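PDB 3R44: fatty acyl CoA synthetase FADD13 (FATTY-ACYL-CoA SYNTHETASE) from Mycobacterium tuberculosis, which belongs to the ANL superfamily of AMP-binding enzymes, with a large N-terminal part and a smaller C-terminal domain. Local coordinates for residues W391-E399 against Y407-M415; L111-Y121 against P139-A148. All coordinates share one frame; numbering follows the deposited sequence.

Contact 1: residues W391-E399 against Y407-M415; sequences WFRTGDIGE and YIKDRLKDM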
ATOM      1  N   TRP A 391      16.412  -6.907  11.208  1.00 18.66           N
ATOM      2  CA  TRP A 391      15.122  -6.254  11.459  1.00 17.09           C
ATOM      3  C   TRP A 391      15.050  -4.964  10.655  1.00 17.53           C
ATOM      4  O   TRP A 391      15.928  -4.125  10.781  1.00 18.12           O
ATOM      5  CB  TRP A 391      14.972  -5.924  12.915  1.00 18.19           C
ATOM      6  CG  TRP A 391      14.836  -7.098  13.789  1.00 16.92           C
ATOM      7  CD1 TRP A 391      15.807  -7.762  14.433  1.00 17.33           C
ATOM      8  CD2 TRP A 391      13.602  -7.696  14.181  1.00 13.19           C
ATOM      9  NE1 TRP A 391      15.254  -8.754  15.247  1.00 14.55           N
ATOM     10  CE2 TRP A 391      13.897  -8.732  15.089  1.00 15.22           C
ATOM     11  CE3 TRP A 391      12.275  -7.445  13.844  1.00 14.77           C
ATOM     12  CZ2 TRP A 391      12.914  -9.552  15.640  1.00 17.52           C
ATOM     13  CZ3 TRP A 391      11.293  -8.248  14.409  1.00 14.86           C
ATOM     14  CH2 TRP A 391      11.628  -9.300  15.291  1.00 17.63           C
ATOM     15  N   PHE A 392      14.010  -4.848   9.828  1.00 16.30           N
ATOM     16  CA  PHE A 392      13.751  -3.650   9.052  1.00 14.65           C
ATOM     17  C   PHE A 392      13.123  -2.573   9.947  1.00 13.97           C
ATOM     18  O   PHE A 392      12.111  -2.828  10.576  1.00 14.03           O
ATOM     19  CB  PHE A 392      12.811  -3.927   7.875  1.00 12.98           C
ATOM     20  CG  PHE A 392      12.414  -2.695   7.165  1.00 11.07           C
ATOM     21  CD1 PHE A 392      13.316  -2.026   6.345  1.00 14.47           C
ATOM     22  CD2 PHE A 392      11.153  -2.171   7.308  1.00 14.22           C
ATOM     23  CE1 PHE A 392      12.971  -0.842   5.746  1.00 17.03           C
ATOM     24  CE2 PHE A 392      10.806  -1.018   6.695  1.00 13.19           C
ATOM     25  CZ  PHE A 392      11.698  -0.345   5.894  1.00 16.70           C
ATOM     26  N   ARG A 393      13.721  -1.396  10.000  1.00 13.92           N
ATOM     27  CA  ARG A 393      13.181  -0.295  10.785  1.00 15.65           C
ATOM     28  C   ARG A 393      12.199   0.551   9.987  1.00 15.33           C
ATOM     29  O   ARG A 393      12.564   1.229   9.001  1.00 15.99           O
ATOM     30  CB  ARG A 393      14.316   0.564  11.282  1.00 16.42           C
ATOM     31  CG  ARG A 393      15.270  -0.230  12.173  1.00 20.68           C
ATOM     32  CD  ARG A 393      16.493   0.526  12.678  1.00 24.22           C
ATOM     33  NE  ARG A 393      16.164   1.794  13.315  1.00 23.53           N
ATOM     34  CZ  ARG A 393      17.032   2.668  13.806  1.00 29.03           C
ATOM     35  NH1 ARG A 393      18.328   2.434  13.816  1.00 29.68           N
ATOM     36  NH2 ARG A 393      16.581   3.791  14.323  1.00 29.92           N
ATOM     37  N   THR A 394      10.950   0.533  10.393  1.00 15.93           N
ATOM     38  CA  THR A 394       9.907   1.164   9.603  1.00 15.61           C
ATOM     39  C   THR A 394       9.902   2.692   9.708  1.00 16.27           C
ATOM     40  O   THR A 394       9.367   3.343   8.812  1.00 19.24           O
ATOM     41  CB  THR A 394       8.482   0.659  10.004  1.00 14.60           C
ATOM     42  OG1 THR A 394       8.223   1.061  11.366  1.00 16.31           O
ATOM     43  CG2 THR A 394       8.361  -0.875   9.896  1.00 12.26           C
ATOM     44  N   GLY A 395      10.411   3.259  10.803  1.00 17.17           N
ATOM     45  CA  GLY A 395      10.291   4.671  11.070  1.00 18.18           C
ATOM     46  C   GLY A 395       8.940   5.023  11.679  1.00 18.59           C
ATOM     47  O   GLY A 395       8.672   6.188  11.995  1.00 20.76           O
ATOM     48  N   ASP A 396       8.075   4.012  11.829  1.00 16.87           N
ATOM     49  CA  ASP A 396       6.753   4.223  12.417  1.00 18.11           C
ATOM     50  C   ASP A 396       6.844   3.838  13.888  1.00 18.36           C
ATOM     51  O   ASP A 396       7.601   2.930  14.260  1.00 16.92           O
ATOM     52  CB  ASP A 396       5.714   3.342  11.719  1.00 16.77           C
ATOM     53  CG  ASP A 396       5.472   3.706  10.253  1.00 21.37           C
ATOM     54  OD1 ASP A 396       5.815   4.812   9.757  1.00 22.92           O
ATOM     55  OD2 ASP A 396       4.937   2.821   9.566  1.00 24.08           O
ATOM     56  N   ILE A 397       6.113   4.526  14.759  1.00 19.11           N
ATOM     57  CA  ILE A 397       6.150   4.243  16.169  0.60 19.91           C
ATOM     58  C   ILE A 397       4.861   3.517  16.554  1.00 19.36           C
ATOM     59  O   ILE A 397       3.759   3.871  16.068  1.00 20.03           O
ATOM     60  CB  ILE A 397       6.251   5.538  17.001  0.60 21.81           C
ATOM     61  CG1 ILE A 397       7.484   6.351  16.603  0.60 22.61           C
ATOM     62  CG2 ILE A 397       6.221   5.228  18.531  0.60 24.24           C
ATOM     63  CD1 ILE A 397       8.797   5.575  16.604  0.60 22.22           C
ATOM     64  N   GLY A 398       4.961   2.564  17.457  1.00 18.66           N
ATOM     65  CA  GLY A 398       3.743   1.930  17.904  1.00 19.15           C
ATOM     66  C   GLY A 398       3.908   1.227  19.239  1.00 19.71           C
ATOM     67  O   GLY A 398       4.906   1.370  19.914  1.00 19.48           O
ATOM     68  N   GLU A 399       2.889   0.472  19.601  1.00 18.65           N
ATOM     69  CA  GLU A 399       2.875  -0.248  20.872  1.00 19.41           C
ATOM     70  C   GLU A 399       2.281  -1.619  20.622  1.00 18.65           C
ATOM     71  O   GLU A 399       1.249  -1.711  19.988  1.00 19.44           O
ATOM     72  CB  GLU A 399       2.011   0.481  21.918  1.00 21.81           C
ATOM     73  CG  GLU A 399       2.095  -0.199  23.303  1.00 26.91           C
ATOM     74  CD  GLU A 399       1.538   0.669  24.461  1.00 35.25           C
ATOM     75  OE1 GLU A 399       1.128   1.830  24.215  1.00 40.63           O
ATOM     76  OE2 GLU A 399       1.542   0.190  25.623  1.00 40.16           O
ATOM     77  N   TYR A 407      -0.552  -1.466  17.853  1.00 16.09           N
ATOM     78  CA  TYR A 407      -1.292  -0.204  17.764  1.00 17.82           C
ATOM     79  C   TYR A 407      -0.310   0.801  17.201  1.00 18.52           C
ATOM     80  O   TYR A 407       0.703   1.083  17.813  1.00 19.92           O
ATOM     81  CB  TYR A 407      -1.807   0.288  19.123  1.00 19.32           C
ATOM     82  CG  TYR A 407      -2.950  -0.541  19.679  1.00 21.07           C
ATOM     83  CD1 TYR A 407      -4.261  -0.130  19.510  1.00 23.44           C
ATOM     84  CD2 TYR A 407      -2.722  -1.746  20.319  1.00 21.42           C
ATOM     85  CE1 TYR A 407      -5.324  -0.878  19.979  1.00 25.87           C
ATOM     86  CE2 TYR A 407      -3.791  -2.525  20.800  1.00 24.06           C
ATOM     87  CZ  TYR A 407      -5.071  -2.079  20.631  1.00 26.16           C
ATOM     88  OH  TYR A 407      -6.116  -2.818  21.079  1.00 27.44           O
ATOM     89  N   ILE A 408      -0.571   1.301  16.005  1.00 19.08           N
ATOM     90  CA  ILE A 408       0.280   2.313  15.443  1.00 19.61           C
ATOM     91  C   ILE A 408      -0.025   3.685  16.023  1.00 20.81           C
ATOM     92  O   ILE A 408      -1.173   4.169  16.042  1.00 22.47           O
ATOM     93  CB  ILE A 408       0.198   2.337  13.903  1.00 19.80           C
ATOM     94  CG1 ILE A 408       0.600   0.989  13.304  1.00 19.77           C
ATOM     95  CG2 ILE A 408       1.051   3.486  13.300  1.00 20.51           C
ATOM     96  CD1 ILE A 408       2.026   0.715  13.242  1.00 20.24           C
ATOM     97  N   LYS A 409       1.014   4.340  16.491  1.00 20.76           N
ATOM     98  CA  LYS A 409       0.858   5.637  17.139  1.00 23.88           C
ATOM     99  C   LYS A 409       1.174   6.786  16.226  1.00 24.88           C
ATOM    100  O   LYS A 409       0.533   7.838  16.327  1.00 25.10           O
ATOM    101  CB  LYS A 409       1.740   5.740  18.385  1.00 25.04           C
ATOM    102  CG  LYS A 409       1.405   4.752  19.461  1.00 29.44           C
ATOM    103  CD  LYS A 409      -0.029   4.916  19.923  1.00 37.21           C
ATOM    104  CE  LYS A 409      -0.439   3.891  20.977  1.00 40.91           C
ATOM    105  NZ  LYS A 409       0.398   4.024  22.233  1.00 44.70           N
ATOM    106  N   ASP A 410       2.191   6.624  15.384  1.00 23.55           N
ATOM    107  CA  ASP A 410       2.585   7.683  14.449  1.00 26.13           C
ATOM    108  C   ASP A 410       3.339   7.068  13.286  1.00 24.50           C
ATOM    109  O   ASP A 410       3.909   5.972  13.419  1.00 22.34           O
ATOM    110  CB  ASP A 410       3.506   8.681  15.113  1.00 28.50           C
ATOM    111  CG  ASP A 410       2.966  10.086  15.110  1.00 36.17           C
ATOM    112  OD1 ASP A 410       2.107  10.473  14.259  1.00 43.50           O
ATOM    113  OD2 ASP A 410       3.394  10.802  16.034  1.00 43.52           O
ATOM    114  N   ARG A 411       3.280   7.749  12.155  1.00 24.77           N
ATOM    115  CA  ARG A 411       3.937   7.297  10.962  1.00 27.05           C
ATOM    116  C   ARG A 411       5.118   8.192  10.696  1.00 23.20           C
ATOM    117  O   ARG A 411       5.101   9.378  11.065  1.00 22.28           O
ATOM    118  CB  ARG A 411       3.020   7.385   9.767  1.00 29.60           C
ATOM    119  CG  ARG A 411       1.670   6.726   9.939  1.00 37.17           C
ATOM    120  CD  ARG A 411       1.830   5.283  10.043  1.00 44.60           C
ATOM    121  NE  ARG A 411       0.908   4.515   9.212  1.00 53.59           N
ATOM    122  CZ  ARG A 411       1.285   3.741   8.186  1.00 57.40           C
ATOM    123  NH1 ARG A 411       2.575   3.646   7.823  1.00 57.05           N
ATOM    124  NH2 ARG A 411       0.364   3.062   7.512  1.00 61.02           N
ATOM    125  N   LEU A 412       6.093   7.617  10.001  1.00 22.73           N
ATOM    126  CA  LEU A 412       7.308   8.319   9.584  1.00 21.42           C
ATOM    127  C   LEU A 412       6.957   9.616   8.875  1.00 20.68           C
ATOM    128  O   LEU A 412       7.596  10.643   9.120  1.00 17.47           O
ATOM    129  CB  LEU A 412       8.126   7.428   8.639  1.00 23.09           C
ATOM    130  CG  LEU A 412       9.434   8.037   8.088  1.00 23.73           C
ATOM    131  CD1 LEU A 412      10.217   8.545   9.275  1.00 23.01           C
ATOM    132  CD2 LEU A 412      10.207   7.039   7.305  1.00 27.82           C
ATOM    133  N   LYS A 413       5.919   9.584   8.024  1.00 21.99           N
ATOM    134  CA  LYS A 413       5.532  10.771   7.233  1.00 24.23           C
ATOM    135  C   LYS A 413       5.165  11.993   8.044  1.00 24.15           C
ATOM    136  O   LYS A 413       5.185  13.104   7.531  1.00 24.75           O
ATOM    137  CB  LYS A 413       4.369  10.470   6.281  1.00 26.62           C
ATOM    138  CG  LYS A 413       3.068  10.136   6.996  1.00 28.07           C
ATOM    139  CD  LYS A 413       1.995   9.555   6.093  1.00 37.20           C
ATOM    140  CE  LYS A 413       0.711   9.283   6.939  1.00 38.99           C
ATOM    141  NZ  LYS A 413      -0.478   9.032   6.071  1.00 44.59           N
ATOM    142  N   ASP A 414       4.774  11.788   9.292  1.00 23.02           N
ATOM    143  CA  ASP A 414       4.358  12.858  10.159  1.00 22.16           C
ATOM    144  C   ASP A 414       5.416  13.253  11.174  1.00 20.41           C
ATOM    145  O   ASP A 414       5.264  14.231  11.897  1.00 20.23           O
ATOM    146  CB  ASP A 414       3.060  12.438  10.873  1.00 22.63           C
ATOM    147  CG  ASP A 414       1.868  12.292   9.890  1.00 26.57           C
ATOM    148  OD1 ASP A 414       1.794  13.037   8.874  1.00 27.13           O
ATOM    149  OD2 ASP A 414       1.022  11.403  10.112  1.00 30.73           O
ATOM    150  N   MET A 415       6.533  12.548  11.170  1.00 21.12           N
ATOM    151  CA  MET A 415       7.626  12.854  12.066  1.00 20.87           C
ATOM    152  C   MET A 415       8.180  14.266  11.779  1.00 21.22           C
ATOM    153  O   MET A 415       8.178  14.734  10.631  1.00 21.06           O
ATOM    154  CB  MET A 415       8.740  11.818  11.928  1.00 22.39           C
ATOM    155  CG  MET A 415       9.840  12.022  12.956  1.00 24.54           C
ATOM    156  SD  MET A 415      11.209  10.854  12.728  1.00 31.47           S
ATOM    157  CE  MET A 415      12.079  11.525  11.286  1.00 30.73           C
TER
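Asp396 grips the other segment through both carboxylate oxygens. OD2 forms a salt bridge with Arg411 NH1 at 3.0 Å, while OD1 takes the backbone N of Leu412 at 2.8 Å, met on its anti side in a nearly straight bond (165°). The carboxylate and guanidinium planes stand 76° apart, so the ion pair is made through one nitrogen and not as a flat two-pronged bridge. OD2 is also bound by Tyr315 OH, and a short, forked acid suits this buried spot because it serves three donors at once. At the other end, Lys409 NZ reaches Glu399 OE1 at 3.0 Å nearly along its C-O direction; the lysine chain bends at chi2 (-59°) and chi4 to arrive there, whereas the glutamate runs extended.

Strands 396-399 and 407-410 are the arms of an antiparallel beta hairpin, interrupted by a classic beta bulge: Lys409 and Asp410 both face Ile397, whose carbonyl O accepts from Lys409 N (2.8 Å) and Asp410 N (3.2 Å). Glu399 and Tyr407 pair by two backbone bonds beyond it. Gly398, with no side chain, lets the strands close until its CA is 3.2 Å from Tyr407 O. Gly395, at positive phi, turns the corner from strand 391-394, and Leu412 CB packs 3.6 Å from its carbonyl O.

Contact 2: residues L111-Y121 against P139-A148; sequences LSDSGSKVVIY and PGTVTDWIGA
Tyr121 lays one face of its ring on Gly147, whose CA sits over the centre, 3.6 Å from the centroid, in a CH-pi contact; the backbone of Trp145 meets the ring edge. With chi1 at 67°, CG lies between the backbone N and the carbonyl carbon, which swings the ring across to the neighbouring strand. Having no side chain, Gly147 can bring its CA directly against the ring. Tyr121 OH and Trp145 O are joined by a water. The indole of Trp145 has Val142 CG1 over one face, offset toward the rim, while its CE3 lies 3.8 Å from Val119 CB and its CZ3 3.8 Å from Leu111 CD1.

Strands 118-121 and 144-147 run parallel. Val119 N binds Asp144 O and Val119 O receives Ile146 N at 2.7 Å. Val119 and Ile146, both beta-branched, suit the extended backbone. Before the strands, Thr141 OG1 donates to Ser116 O at 2.7 Å from above the carbonyl plane, and Thr143 N binds Lys117 O. Gly115, with positive phi, ends helix 104-114 in a Schellman motif, and Pro139 CG packs on Leu111 CB at 3.9 Å.

The strands belong to a beta-alpha-beta unit whose helix 126-134 touches Val119, Tyr121 and Trp145; strand 70-74 flanks strand 118-121 on its other side, leaving 144-147 at the sheet edge.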
ATOM      1  N   LEU A 111      11.355   6.927 -13.827  1.00 16.38           N
ATOM      2  CA  LEU A 111      11.920   6.315 -15.034  1.00 16.79           C
ATOM      3  C   LEU A 111      13.416   6.418 -15.094  1.00 18.63           C
ATOM      4  O   LEU A 111      14.054   5.451 -15.470  1.00 17.15           O
ATOM      5  CB  LEU A 111      11.269   6.860 -16.307  1.00 17.04           C
ATOM      6  CG  LEU A 111       9.765   6.610 -16.483  1.00 15.50           C
ATOM      7  CD1 LEU A 111       9.335   7.312 -17.757  1.00 17.74           C
ATOM      8  CD2 LEU A 111       9.442   5.081 -16.589  1.00 16.51           C
ATOM      9  N   SER A 112      13.977   7.568 -14.718  1.00 20.09           N
ATOM     10  CA  SER A 112      15.418   7.737 -14.663  1.00 20.90           C
ATOM     11  C   SER A 112      16.047   6.965 -13.576  1.00 19.17           C
ATOM     12  O   SER A 112      17.100   6.362 -13.770  1.00 18.53           O
ATOM     13  CB  SER A 112      15.824   9.179 -14.390  1.00 22.46           C
ATOM     14  OG  SER A 112      15.439   9.984 -15.452  1.00 27.96           O
ATOM     15  N   ASP A 113      15.466   7.031 -12.385  1.00 18.02           N
ATOM     16  CA  ASP A 113      16.035   6.346 -11.272  1.00 17.21           C
ATOM     17  C   ASP A 113      16.063   4.814 -11.461  1.00 17.28           C
ATOM     18  O   ASP A 113      17.048   4.139 -11.080  1.00 17.00           O
ATOM     19  CB  ASP A 113      15.283   6.664  -9.979  1.00 17.22           C
ATOM     20  CG  ASP A 113      15.986   6.084  -8.720  1.00 19.39           C
ATOM     21  OD1 ASP A 113      16.894   6.758  -8.177  1.00 19.76           O
ATOM     22  OD2 ASP A 113      15.612   5.003  -8.247  1.00 18.70           O
ATOM     23  N   SER A 114      14.976   4.272 -11.988  1.00 16.19           N
ATOM     24  CA  SER A 114      14.847   2.855 -12.204  1.00 15.73           C
ATOM     25  C   SER A 114      15.642   2.373 -13.390  1.00 17.06           C
ATOM     26  O   SER A 114      15.879   1.168 -13.503  1.00 17.71           O
ATOM     27  CB  SER A 114      13.401   2.440 -12.402  1.00 15.44           C
ATOM     28  OG  SER A 114      12.830   3.064 -13.537  1.00 14.74           O
ATOM     29  N   GLY A 115      15.983   3.286 -14.288  1.00 18.50           N
ATOM     30  CA  GLY A 115      16.677   2.962 -15.531  1.00 18.95           C
ATOM     31  C   GLY A 115      15.813   2.058 -16.392  1.00 19.44           C
ATOM     32  O   GLY A 115      16.342   1.126 -17.089  1.00 17.65           O
ATOM     33  N   SER A 116      14.498   2.313 -16.341  1.00 17.77           N
ATOM     34  CA  SER A 116      13.537   1.562 -17.144  1.00 18.60           C
ATOM     35  C   SER A 116      13.928   1.638 -18.601  1.00 19.60           C
ATOM     36  O   SER A 116      14.267   2.715 -19.134  1.00 20.20           O
ATOM     37  CB  SER A 116      12.100   2.071 -17.038  1.00 17.25           C
ATOM     38  OG  SER A 116      11.611   1.796 -15.728  1.00 19.33           O
ATOM     39  N   LYS A 117      13.823   0.492 -19.250  1.00 19.96           N
ATOM     40  CA  LYS A 117      14.138   0.364 -20.667  1.00 21.24           C
ATOM     41  C   LYS A 117      12.913   0.530 -21.552  1.00 20.85           C
ATOM     42  O   LYS A 117      12.984   1.043 -22.642  1.00 21.25           O
ATOM     43  CB  LYS A 117      14.754  -1.018 -20.861  1.00 22.01           C
ATOM     44  CG  LYS A 117      15.284  -1.346 -22.218  1.00 28.40           C
ATOM     45  CD  LYS A 117      16.158  -2.630 -22.118  1.00 31.26           C
ATOM     46  CE  LYS A 117      16.682  -3.041 -23.494  1.00 35.17           C
ATOM     47  NZ  LYS A 117      17.429  -1.939 -24.176  1.00 38.03           N
ATOM     48  N   VAL A 118      11.768   0.040 -21.078  1.00 20.23           N
ATOM     49  CA  VAL A 118      10.540   0.039 -21.839  1.00 20.45           C
ATOM     50  C   VAL A 118       9.498   0.644 -20.953  1.00 19.76           C
ATOM     51  O   VAL A 118       9.482   0.355 -19.760  1.00 19.24           O
ATOM     52  CB  VAL A 118      10.151  -1.418 -22.225  1.00 21.36           C
ATOM     53  CG1 VAL A 118       8.715  -1.516 -22.754  1.00 24.01           C
ATOM     54  CG2 VAL A 118      11.175  -1.971 -23.277  1.00 22.40           C
ATOM     55  N   VAL A 119       8.656   1.485 -21.521  1.00 20.14           N
ATOM     56  CA  VAL A 119       7.548   2.083 -20.788  1.00 19.01           C
ATOM     57  C   VAL A 119       6.255   1.704 -21.481  1.00 18.97           C
ATOM     58  O   VAL A 119       6.087   1.985 -22.672  1.00 19.77           O
ATOM     59  CB  VAL A 119       7.695   3.604 -20.696  1.00 18.21           C
ATOM     60  CG1 VAL A 119       6.463   4.223 -20.010  1.00 20.37           C
ATOM     61  CG2 VAL A 119       9.048   3.912 -19.927  1.00 19.23           C
ATOM     62  N   ILE A 120       5.383   1.020 -20.753  1.00 17.31           N
ATOM     63  CA  ILE A 120       4.075   0.627 -21.290  1.00 17.43           C
ATOM     64  C   ILE A 120       3.009   1.494 -20.612  1.00 18.17           C
ATOM     65  O   ILE A 120       2.895   1.461 -19.376  1.00 17.91           O
ATOM     66  CB  ILE A 120       3.807  -0.860 -21.113  1.00 17.90           C
ATOM     67  CG1 ILE A 120       4.903  -1.693 -21.806  1.00 20.31           C
ATOM     68  CG2 ILE A 120       2.424  -1.192 -21.737  1.00 16.89           C
ATOM     69  CD1 ILE A 120       4.794  -3.101 -21.562  1.00 22.76           C
ATOM     70  N   TYR A 121       2.263   2.278 -21.396  1.00 18.80           N
ATOM     71  CA  TYR A 121       1.323   3.219 -20.829  1.00 18.95           C
ATOM     72  C   TYR A 121      -0.069   3.166 -21.383  1.00 20.78           C
ATOM     73  O   TYR A 121      -0.322   2.900 -22.582  1.00 21.92           O
ATOM     74  CB  TYR A 121       1.859   4.637 -20.919  1.00 20.17           C
ATOM     75  CG  TYR A 121       1.986   5.178 -22.320  1.00 22.52           C
ATOM     76  CD1 TYR A 121       0.979   5.969 -22.888  1.00 27.48           C
ATOM     77  CD2 TYR A 121       3.098   4.893 -23.079  1.00 25.12           C
ATOM     78  CE1 TYR A 121       1.114   6.468 -24.173  1.00 26.97           C
ATOM     79  CE2 TYR A 121       3.228   5.365 -24.357  1.00 25.39           C
ATOM     80  CZ  TYR A 121       2.256   6.151 -24.896  1.00 29.38           C
ATOM     81  OH  TYR A 121       2.472   6.616 -26.186  1.00 29.14           O
ATOM     82  N   PRO A 139      14.232  10.592 -20.067  1.00 34.88           N
ATOM     83  CA  PRO A 139      14.965   9.528 -19.356  1.00 33.52           C
ATOM     84  C   PRO A 139      15.701   8.654 -20.332  1.00 34.02           C
ATOM     85  O   PRO A 139      15.053   8.044 -21.200  1.00 33.93           O
ATOM     86  CB  PRO A 139      13.853   8.745 -18.668  1.00 32.30           C
ATOM     87  CG  PRO A 139      12.816   9.816 -18.406  1.00 31.51           C
ATOM     88  CD  PRO A 139      12.856  10.748 -19.557  1.00 34.17           C
ATOM     89  N   GLY A 140      17.034   8.633 -20.239  1.00 33.50           N
ATOM     90  CA  GLY A 140      17.855   8.170 -21.344  1.00 33.90           C
ATOM     91  C   GLY A 140      17.913   6.673 -21.576  1.00 32.74           C
ATOM     92  O   GLY A 140      18.366   6.231 -22.638  1.00 32.93           O
ATOM     93  N   THR A 141      17.500   5.901 -20.572  1.00 30.39           N
ATOM     94  CA  THR A 141      17.467   4.446 -20.634  1.00 29.85           C
ATOM     95  C   THR A 141      16.259   3.918 -21.428  1.00 28.60           C
ATOM     96  O   THR A 141      16.278   2.774 -21.857  1.00 28.52           O
ATOM     97  CB  THR A 141      17.459   3.838 -19.195  1.00 28.75           C
ATOM     98  OG1 THR A 141      16.338   4.365 -18.456  1.00 32.32           O
ATOM     99  CG2 THR A 141      18.770   4.186 -18.451  1.00 30.50           C
ATOM    100  N   VAL A 142      15.209   4.734 -21.591  1.00 27.04           N
ATOM    101  CA  VAL A 142      13.975   4.273 -22.240  1.00 26.04           C
ATOM    102  C   VAL A 142      14.203   4.154 -23.751  1.00 27.81           C
ATOM    103  O   VAL A 142      14.395   5.145 -24.418  1.00 29.07           O
ATOM    104  CB  VAL A 142      12.771   5.170 -21.961  1.00 25.62           C
ATOM    105  CG1 VAL A 142      11.543   4.583 -22.625  1.00 24.99           C
ATOM    106  CG2 VAL A 142      12.518   5.322 -20.391  1.00 20.68           C
ATOM    107  N   THR A 143      14.212   2.932 -24.268  1.00 28.23           N
ATOM    108  CA  THR A 143      14.377   2.691 -25.703  1.00 29.55           C
ATOM    109  C   THR A 143      13.002   2.488 -26.363  1.00 29.71           C
ATOM    110  O   THR A 143      12.862   2.580 -27.575  1.00 29.13           O
ATOM    111  CB  THR A 143      15.351   1.474 -25.951  1.00 30.72           C
ATOM    112  OG1 THR A 143      14.797   0.270 -25.391  1.00 33.06           O
ATOM    113  CG2 THR A 143      16.737   1.731 -25.309  1.00 32.36           C
ATOM    114  N   ASP A 144      11.968   2.268 -25.561  1.00 26.89           N
ATOM    115  CA  ASP A 144      10.648   1.993 -26.110  1.00 28.12           C
ATOM    116  C   ASP A 144       9.522   2.592 -25.287  1.00 26.08           C
ATOM    117  O   ASP A 144       9.465   2.376 -24.084  1.00 23.84           O
ATOM    118  CB  ASP A 144      10.477   0.485 -26.248  1.00 28.70           C
ATOM    119  CG  ASP A 144      11.088  -0.032 -27.517  1.00 33.82           C
ATOM    120  OD1 ASP A 144      10.617   0.398 -28.604  1.00 42.92           O
ATOM    121  OD2 ASP A 144      12.079  -0.795 -27.445  1.00 40.35           O
ATOM    122  N   TRP A 145       8.649   3.353 -25.937  1.00 25.57           N
ATOM    123  CA  TRP A 145       7.412   3.838 -25.305  1.00 25.51           C
ATOM    124  C   TRP A 145       6.178   3.229 -25.999  1.00 25.75           C
ATOM    125  O   TRP A 145       5.942   3.490 -27.175  1.00 27.48           O
ATOM    126  CB  TRP A 145       7.355   5.345 -25.384  1.00 26.69           C
ATOM    127  CG  TRP A 145       8.598   6.080 -24.961  1.00 26.83           C
ATOM    128  CD1 TRP A 145       9.728   6.285 -25.694  1.00 31.04           C
ATOM    129  CD2 TRP A 145       8.799   6.750 -23.714  1.00 25.85           C
ATOM    130  NE1 TRP A 145      10.644   7.033 -24.961  1.00 29.99           N
ATOM    131  CE2 TRP A 145      10.086   7.327 -23.743  1.00 26.62           C
ATOM    132  CE3 TRP A 145       8.022   6.894 -22.554  1.00 26.12           C
ATOM    133  CZ2 TRP A 145      10.608   8.050 -22.662  1.00 27.08           C
ATOM    134  CZ3 TRP A 145       8.548   7.619 -21.480  1.00 25.75           C
ATOM    135  CH2 TRP A 145       9.824   8.184 -21.547  1.00 27.86           C
ATOM    136  N   ILE A 146       5.439   2.392 -25.285  1.00 23.41           N
ATOM    137  CA  ILE A 146       4.462   1.517 -25.910  1.00 23.84           C
ATOM    138  C   ILE A 146       3.126   1.877 -25.313  1.00 22.84           C
ATOM    139  O   ILE A 146       2.886   1.570 -24.153  1.00 21.29           O
ATOM    140  CB  ILE A 146       4.757  -0.002 -25.658  1.00 22.74           C
ATOM    141  CG1 ILE A 146       6.190  -0.394 -26.083  1.00 26.98           C
ATOM    142  CG2 ILE A 146       3.804  -0.857 -26.459  1.00 26.69           C
ATOM    143  CD1 ILE A 146       6.443  -0.230 -27.603  1.00 30.18           C
ATOM    144  N   GLY A 147       2.264   2.508 -26.108  1.00 24.26           N
ATOM    145  CA  GLY A 147       0.920   2.882 -25.621  1.00 24.76           C
ATOM    146  C   GLY A 147      -0.066   1.762 -25.839  1.00 26.45           C
ATOM    147  O   GLY A 147       0.281   0.696 -26.362  1.00 24.46           O
ATOM    148  N   ALA A 148      -1.298   1.986 -25.393  1.00 29.18           N
ATOM    149  CA  ALA A 148      -2.374   0.981 -25.460  1.00 31.35           C
ATOM    150  C   ALA A 148      -2.629   0.297 -26.814  1.00 32.72           C
ATOM    151  O   ALA A 148      -2.821  -0.923 -26.855  1.00 32.92           O
ATOM    152  CB  ALA A 148      -3.702   1.597 -24.938  1.00 32.07           C
TER
HETATM  153  O   HOH W   1      18.101   9.888 -17.375  1.00 24.06           O
HETATM  154  O   HOH W   2       3.499   5.330 -28.186  1.00 20.83           O

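Overall arrangement
From the N terminus, contact 2 comes first. Helix 104-114 leads into strand 118-121, the chain passes through helix 126-134, and the segment 139-148 then returns to close this loop within the AMP-binding part of the chain, adding the edge strand of a four-stranded parallel sheet. Some 240 residues later contact 1 opens and closes a much shorter loop, a hairpin that directly follows strand 391-394 of the five-stranded antiparallel sheet. The two contacts are therefore in series, neither nested nor crossing. The centres of contact 1 and contact 2 are about 34 Å apart. Nearest atoms of the two contacts are about 15 Å apart, so they do not touch.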